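Local coordinates for protein dTDP-4-dehydrorhamnose 3-epimerase (Streptomyces niveus, PDB 2C0Z) that catalyses the 3-epimerisation of a dTDP-4-keto-6-deoxy sugar, a step that leads with its partner NovU to the deoxysugar of the antibiotic novobiocin, at residues V90-V95 with R118-S123; H128-I133 with L139-S144; L181-A186 with G190-Y195. All coordinates share one frame; numbering follows the deposited sequence.

How the interactions relate
Interactions 1 and 2 sit in the core of the RmlC-like cupin fold, with centres about 7 Å apart. Each spans the two sheets of the fold. Strands 89-96 and 126-132 are neighbours in one sheet, and strands 119-122 and 136-143 belong to the other. The two contacts also touch directly, through D92 and H128 and through the backbones of V93 and G129. Interaction 3 lies outside the barrel, with its centre about 20 Å from that of interaction 1. Along the chain the three follow in series. The first two form barrel interior beside the probable substrate site; the third joins helix 183-188 to the loop that follows it, near the C-terminal end of the modelled chain.

Interaction 1: V90-V95 with R118-S123; sequences VFDVVV and RAVYLS. With EDO (1,2-ethanediol), chain C.
V94 sets its CG1 anti to its own carbonyl carbon (chi1 -67°), while V120 sets its CG1 anti to its backbone N (chi1 170°). These torsions bring the two methyls together at 4.1 Å, V94 CG1 to V120 CG1. The side chains approach at a slant. The same V94 methyl also meets L122, with V94 CG1 to L122 CD2 at 4.2 Å. It therefore touches two residues of the same strand.

Two residues earlier on the strand, the D92 carboxylate comes alongside V120, with D92 OD2 4.4 Å from V120 CB. This is a loose contact without a hydrogen bond. The polar partner of D92 is H128, a probable substrate-binding residue, whose NE2 is hydrogen-bonded to D92 OD1.

Segments 90-95 and 119-122 run nearly parallel here, 16° apart in direction. Their axes come no closer than 9.3 Å, so they are not paired as sheet neighbours. They face each other from the two sheets of the cupin barrel. V20 of strand 20-30 packs on both V94 and V120.

R118 lies apart from this core. Its NE donates to O1 of an ethanediol at 2.9 Å, with O1 in the guanidinium plane at its edge. R118 NH2 donates to O2 of the same molecule at 3.1 Å. The diol probably comes from the crystallisation liquor. NH1 forms a salt bridge with E22.

Between the two strands the chemistry is apolar: methyl packing joins the sheets without a hydrogen bond. The D92 carboxylate reaches the margin of this packing while bonded to H128, so the contact borders the probable substrate site.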
# COMPACT_ATOMS: atom_id res chain seq x y z
N VAL A 90 12.60 0.50 -9.35
CA VAL A 90 13.39 -0.68 -8.97
C VAL A 90 13.37 -1.70 -10.08
O VAL A 90 12.44 -1.75 -10.90
CB VAL A 90 12.96 -1.39 -7.66
CG1 VAL A 90 12.84 -0.39 -6.49
CG2 VAL A 90 11.72 -2.25 -7.83
N PHE A 91 14.44 -2.49 -10.14
CA PHE A 91 14.45 -3.70 -10.92
C PHE A 91 14.03 -4.80 -9.95
O PHE A 91 14.79 -5.17 -9.05
CB PHE A 91 15.85 -3.92 -11.47
CG PHE A 91 15.98 -5.12 -12.37
CD1 PHE A 91 15.37 -5.12 -13.62
CD2 PHE A 91 16.73 -6.24 -11.98
CE1 PHE A 91 15.50 -6.23 -14.49
CE2 PHE A 91 16.90 -7.33 -12.86
CZ PHE A 91 16.27 -7.32 -14.10
N ASP A 92 12.83 -5.32 -10.14
CA ASP A 92 12.24 -6.31 -9.24
C ASP A 92 12.43 -7.70 -9.81
O ASP A 92 12.17 -7.95 -10.98
CB ASP A 92 10.75 -6.02 -9.09
CG ASP A 92 10.13 -6.85 -8.02
OD1 ASP A 92 10.29 -6.42 -6.84
OD2 ASP A 92 9.57 -7.94 -8.25
N VAL A 93 12.86 -8.63 -8.97
CA VAL A 93 13.19 -10.00 -9.43
C VAL A 93 12.45 -11.04 -8.64
O VAL A 93 12.44 -11.03 -7.39
CB VAL A 93 14.71 -10.23 -9.35
CG1 VAL A 93 15.11 -11.66 -9.71
CG2 VAL A 93 15.41 -9.28 -10.27
N VAL A 94 11.82 -11.95 -9.36
CA VAL A 94 11.23 -13.14 -8.77
C VAL A 94 12.08 -14.35 -9.18
O VAL A 94 12.62 -14.42 -10.30
CB VAL A 94 9.75 -13.35 -9.15
CG1 VAL A 94 8.87 -12.26 -8.55
CG2 VAL A 94 9.56 -13.36 -10.65
N VAL A 95 12.19 -15.29 -8.26
CA VAL A 95 13.05 -16.47 -8.46
C VAL A 95 12.25 -17.69 -8.08
O VAL A 95 11.69 -17.76 -6.99
CB VAL A 95 14.28 -16.40 -7.58
CG1 VAL A 95 15.19 -17.65 -7.83
CG2 VAL A 95 15.02 -15.08 -7.85
N ARG A 118 3.15 -0.59 -12.06
CA ARG A 118 2.79 -2.00 -12.09
C ARG A 118 3.01 -2.62 -10.70
O ARG A 118 3.71 -2.07 -9.84
CB ARG A 118 3.57 -2.75 -13.16
CG ARG A 118 3.51 -2.08 -14.53
CD ARG A 118 2.42 -2.56 -15.32
NE ARG A 118 2.18 -1.85 -16.59
CZ ARG A 118 2.42 -2.35 -17.78
NH1 ARG A 118 2.97 -3.56 -17.92
NH2 ARG A 118 2.13 -1.64 -18.85
N ALA A 119 2.39 -3.77 -10.51
CA ALA A 119 2.56 -4.59 -9.32
C ALA A 119 2.89 -6.01 -9.77
O ALA A 119 2.53 -6.42 -10.88
CB ALA A 119 1.33 -4.56 -8.45
N VAL A 120 3.58 -6.75 -8.90
CA VAL A 120 3.83 -8.15 -9.11
C VAL A 120 3.27 -8.93 -7.95
O VAL A 120 3.50 -8.57 -6.80
CB VAL A 120 5.34 -8.43 -9.31
CG1 VAL A 120 5.63 -9.91 -9.28
CG2 VAL A 120 5.85 -7.86 -10.60
N TYR A 121 2.53 -10.00 -8.27
CA TYR A 121 2.05 -10.95 -7.29
C TYR A 121 2.89 -12.21 -7.42
O TYR A 121 3.08 -12.74 -8.52
CB TYR A 121 0.59 -11.28 -7.50
CG TYR A 121 0.13 -12.46 -6.68
CD1 TYR A 121 -0.06 -12.32 -5.30
CD2 TYR A 121 -0.10 -13.70 -7.24
CE1 TYR A 121 -0.46 -13.38 -4.52
CE2 TYR A 121 -0.50 -14.77 -6.45
CZ TYR A 121 -0.67 -14.59 -5.09
OH TYR A 121 -1.10 -15.65 -4.28
N LEU A 122 3.40 -12.67 -6.30
CA LEU A 122 4.15 -13.93 -6.26
C LEU A 122 3.60 -14.86 -5.22
O LEU A 122 3.32 -14.46 -4.09
CB LEU A 122 5.63 -13.71 -6.06
CG LEU A 122 6.09 -12.83 -4.92
CD1 LEU A 122 7.43 -13.29 -4.39
CD2 LEU A 122 6.21 -11.38 -5.38
N SER A 123 3.39 -16.09 -5.64
CA SER A 123 2.81 -17.12 -4.81
C SER A 123 3.84 -17.75 -3.85
O SER A 123 5.02 -17.41 -3.84
CB SER A 123 2.27 -18.26 -5.72
OG SER A 123 1.24 -17.83 -6.58
C1 EDO C . -0.06 1.69 -16.46
O1 EDO C . 0.87 0.69 -16.08
C2 EDO C . 0.32 2.17 -17.84
O2 EDO C . 0.51 1.05 -18.71

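Interaction 2: H128-I133 with L139-S144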
# COMPACT_ATOMS: atom_id res chain seq x y z
N HIS A 128 12.06 -13.47 -3.75
CA HIS A 128 11.93 -12.09 -4.18
C HIS A 128 13.19 -11.32 -3.86
O HIS A 128 13.78 -11.45 -2.78
CB HIS A 128 10.72 -11.44 -3.51
CG HIS A 128 10.52 -10.02 -3.91
ND1 HIS A 128 10.71 -8.97 -3.03
CD2 HIS A 128 10.17 -9.46 -5.09
CE1 HIS A 128 10.51 -7.83 -3.67
NE2 HIS A 128 10.18 -8.09 -4.92
N GLY A 129 13.57 -10.45 -4.76
CA GLY A 129 14.62 -9.49 -4.55
C GLY A 129 14.43 -8.27 -5.42
O GLY A 129 13.57 -8.24 -6.31
N PHE A 130 15.25 -7.25 -5.20
CA PHE A 130 15.20 -6.08 -6.06
C PHE A 130 16.46 -5.24 -5.93
O PHE A 130 17.20 -5.37 -4.96
CB PHE A 130 13.98 -5.21 -5.71
CG PHE A 130 14.07 -4.54 -4.38
CD1 PHE A 130 13.67 -5.19 -3.23
CD2 PHE A 130 14.49 -3.22 -4.29
CE1 PHE A 130 13.72 -4.56 -1.99
CE2 PHE A 130 14.55 -2.57 -3.04
CZ PHE A 130 14.15 -3.26 -1.90
N CYS A 131 16.64 -4.36 -6.90
CA CYS A 131 17.72 -3.38 -6.93
C CYS A 131 17.07 -2.00 -7.15
O CYS A 131 16.37 -1.83 -8.13
CB CYS A 131 18.64 -3.68 -8.11
SG CYS A 131 20.05 -2.59 -8.19
N ALA A 132 17.35 -1.02 -6.31
CA ALA A 132 16.93 0.35 -6.55
C ALA A 132 17.69 0.96 -7.73
O ALA A 132 18.92 0.95 -7.73
CB ALA A 132 17.14 1.20 -5.31
N ILE A 133 16.96 1.46 -8.72
CA ILE A 133 17.52 2.11 -9.90
C ILE A 133 17.63 3.61 -9.65
O ILE A 133 18.63 4.26 -10.02
CB ILE A 133 16.59 1.86 -11.13
CG1 ILE A 133 16.55 0.40 -11.53
CG2 ILE A 133 17.01 2.75 -12.30
CD1 ILE A 133 15.36 0.09 -12.49
N LEU A 139 9.26 0.71 -2.02
CA LEU A 139 8.40 -0.41 -2.35
C LEU A 139 7.33 -0.54 -1.28
O LEU A 139 7.59 -0.30 -0.10
CB LEU A 139 9.18 -1.72 -2.43
CG LEU A 139 10.16 -1.78 -3.57
CD1 LEU A 139 10.77 -3.17 -3.56
CD2 LEU A 139 9.47 -1.49 -4.86
N CYS A 140 6.11 -0.89 -1.71
CA CYS A 140 5.03 -1.23 -0.82
C CYS A 140 4.64 -2.67 -1.08
O CYS A 140 4.53 -3.09 -2.25
CB CYS A 140 3.85 -0.30 -1.08
SG CYS A 140 2.46 -0.55 0.02
N TYR A 141 4.47 -3.45 -0.02
CA TYR A 141 4.23 -4.88 -0.12
C TYR A 141 2.99 -5.21 0.68
O TYR A 141 2.85 -4.74 1.81
CB TYR A 141 5.38 -5.72 0.54
CG TYR A 141 6.82 -5.38 0.27
CD1 TYR A 141 7.38 -4.23 0.79
CD2 TYR A 141 7.64 -6.25 -0.43
CE1 TYR A 141 8.72 -3.92 0.60
CE2 TYR A 141 8.99 -5.96 -0.63
CZ TYR A 141 9.51 -4.79 -0.12
OH TYR A 141 10.85 -4.46 -0.30
N LEU A 142 2.10 -6.00 0.11
CA LEU A 142 1.02 -6.64 0.84
C LEU A 142 1.32 -8.14 0.90
O LEU A 142 1.63 -8.76 -0.13
CB LEU A 142 -0.31 -6.40 0.16
CG LEU A 142 -0.59 -4.96 -0.28
CD1 LEU A 142 -1.95 -4.87 -0.98
CD2 LEU A 142 -0.55 -4.00 0.88
N SER A 143 1.29 -8.69 2.11
CA SER A 143 1.69 -10.10 2.33
C SER A 143 0.54 -10.87 2.94
O SER A 143 -0.20 -10.35 3.77
CB SER A 143 2.90 -10.17 3.27
OG SER A 143 4.06 -9.54 2.71
N SER A 144 0.44 -12.15 2.56
CA SER A 144 -0.59 -13.05 3.08
C SER A 144 -0.27 -13.68 4.42
O SER A 144 -1.10 -14.38 4.97
CB SER A 144 -0.86 -14.16 2.06
OG SER A 144 0.25 -15.08 2.02
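L139 and F130 come at each other from opposite directions, and the leucine places one methyl over the phenyl face. L139 CD1 stands 3.4 Å from the centroid of the F130 ring. The line to the centroid is only 7° off the ring normal. This is a CH-pi contact centred on the ring, and the nearest ring atom to L139 CD1 is F130 CD1 at 3.5 Å.

The chi1 of F130 is 69°, which puts CG between the backbone N and the carbonyl carbon. From there the ring extends between the strands to meet both L139 and Y141. The side chain of Y141 crosses that of F130 at about a right angle, and Y141 OH lies 3.3 Å from F130 CE1. The hydroxyl is hydrogen-bonded to S60 OG, so its polar partner lies on strand 56-63.

The Y141 ring also meets H128, whose polar partner is D92. H128 CE1 comes in at the tyrosine's edge, near the ring plane, 3.9 Å from Y141 CE2.

The strands run antiparallel but face each other across the barrel, with axes 11.3 Å apart. Side chains alone bridge the gap. By similarity, Y141 is the proton donor and H128 binds substrate. R68, near F130, and N58, near Y141, are also substrate-binding residues by similarity. This is the interior of a cupin barrel of the RmlC family, where the two sheets enclose the probable epimerase active site.

Interaction 3: L181-A186 with G190-Y195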
# COMPACT_ATOMS: atom_id res chain seq x y z
N LEU A 181 23.24 -18.45 1.79
CA LEU A 181 23.64 -19.64 1.05
C LEU A 181 23.45 -19.45 -0.43
O LEU A 181 22.51 -18.79 -0.89
CB LEU A 181 22.79 -20.83 1.47
CG LEU A 181 22.96 -21.39 2.88
CD1 LEU A 181 22.26 -22.71 2.99
CD2 LEU A 181 24.35 -21.52 3.24
N LEU A 182 24.35 -20.04 -1.19
CA LEU A 182 24.10 -20.30 -2.61
C LEU A 182 22.86 -21.15 -2.79
O LEU A 182 22.48 -21.92 -1.92
CB LEU A 182 25.27 -20.98 -3.26
CG LEU A 182 26.57 -20.21 -3.18
CD1 LEU A 182 27.61 -20.97 -4.00
CD2 LEU A 182 26.41 -18.82 -3.70
N LEU A 183 22.22 -20.99 -3.94
CA LEU A 183 21.03 -21.78 -4.27
C LEU A 183 21.28 -23.29 -4.08
O LEU A 183 20.49 -23.97 -3.45
CB LEU A 183 20.56 -21.47 -5.69
CG LEU A 183 19.31 -22.22 -6.15
CD1 LEU A 183 18.10 -21.68 -5.39
CD2 LEU A 183 19.12 -22.08 -7.65
N ALA A 184 22.38 -23.79 -4.61
CA ALA A 184 22.71 -25.21 -4.54
C ALA A 184 23.01 -25.65 -3.11
O ALA A 184 22.70 -26.80 -2.74
CB ALA A 184 23.90 -25.52 -5.45
N GLU A 185 23.59 -24.74 -2.31
CA GLU A 185 23.82 -25.02 -0.90
C GLU A 185 22.51 -25.15 -0.13
O GLU A 185 22.35 -26.02 0.73
CB GLU A 185 24.74 -23.97 -0.27
CG GLU A 185 26.14 -23.97 -0.81
CD GLU A 185 26.96 -22.77 -0.39
OE1 GLU A 185 26.39 -21.75 0.11
OE2 GLU A 185 28.20 -22.83 -0.56
N ALA A 186 21.55 -24.26 -0.40
CA ALA A 186 20.25 -24.32 0.23
C ALA A 186 19.54 -25.59 -0.18
O ALA A 186 18.95 -26.27 0.64
CB ALA A 186 19.43 -23.10 -0.19
N GLY A 190 18.36 -29.27 2.11
CA GLY A 190 16.93 -29.46 2.21
C GLY A 190 16.12 -28.23 2.63
O GLY A 190 15.05 -28.36 3.21
N LEU A 191 16.63 -27.03 2.32
CA LEU A 191 16.07 -25.80 2.85
C LEU A 191 15.06 -25.16 1.88
O LEU A 191 14.36 -24.20 2.24
CB LEU A 191 17.20 -24.82 3.18
CG LEU A 191 18.14 -25.43 4.21
CD1 LEU A 191 19.30 -24.51 4.44
CD2 LEU A 191 17.40 -25.68 5.56
N LEU A 192 14.97 -25.67 0.67
CA LEU A 192 14.09 -25.04 -0.32
C LEU A 192 12.71 -25.66 -0.34
O LEU A 192 12.56 -26.83 -0.04
CB LEU A 192 14.73 -25.12 -1.71
CG LEU A 192 16.05 -24.38 -1.88
CD1 LEU A 192 16.52 -24.48 -3.30
CD2 LEU A 192 15.92 -22.90 -1.47
N PRO A 193 11.72 -24.86 -0.75
CA PRO A 193 10.37 -25.34 -0.95
C PRO A 193 10.31 -26.41 -2.05
O PRO A 193 11.13 -26.36 -2.94
CB PRO A 193 9.62 -24.08 -1.42
CG PRO A 193 10.47 -22.95 -1.05
CD PRO A 193 11.86 -23.44 -1.12
N THR A 194 9.35 -27.33 -2.00
CA THR A 194 9.13 -28.28 -3.08
C THR A 194 7.91 -27.86 -3.90
O THR A 194 6.91 -27.39 -3.37
CB THR A 194 9.03 -29.73 -2.58
OG1 THR A 194 7.73 -29.99 -2.05
CG2 THR A 194 10.00 -29.98 -1.44
N TYR A 195 8.01 -28.00 -5.20
CA TYR A 195 6.93 -27.62 -6.10
C TYR A 195 5.63 -28.37 -5.78
O TYR A 195 4.57 -27.75 -5.73
CB TYR A 195 7.40 -27.87 -7.52
CG TYR A 195 6.41 -27.58 -8.61
CD1 TYR A 195 5.90 -26.30 -8.83
CD2 TYR A 195 6.01 -28.60 -9.46
CE1 TYR A 195 5.01 -26.05 -9.84
CE2 TYR A 195 5.12 -28.35 -10.48
CZ TYR A 195 4.62 -27.09 -10.66
OH TYR A 195 3.73 -26.89 -11.69
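A186 and L191 meet in a Schellman motif that ends helix 183-188. G190, with phi 73°, is its C-prime residue. L191 N donates to A186 O at 3.0 Å, and G190 N bonds back to R187 O. The donor at L191 is tilted 25° from the A186 carbonyl plane.

The chain then turns L192 back onto the helix. From CB, the L192 side chain leads to CG, which lies 4.0 Å from A186 CB. CG is anti to the carbonyl carbon, which turns it toward the helix; chi2 of -177° then sends CD2 to A186 and CD1 to L183. L192 CD2 rests on A186 CB at 3.7 Å. L192 CD1 lies 3.8 Å from L183 CD1, and these two side chains cross at about a right angle. Y104 touches both L183 and L192, and F72 of strand 67-73 also packs on L192. The leucine thus joins the helix to the barrel side.

At the start of the helix, L182 is the N-cap residue. Its backbone N donates to E185 OE1, which is met from above the carboxylate plane. On the more exposed side of the motif, L191 reaches L181, just before the helix. Their side chains also cross at about a right angle, with L191 CD1 3.8 Å from L181 CD1.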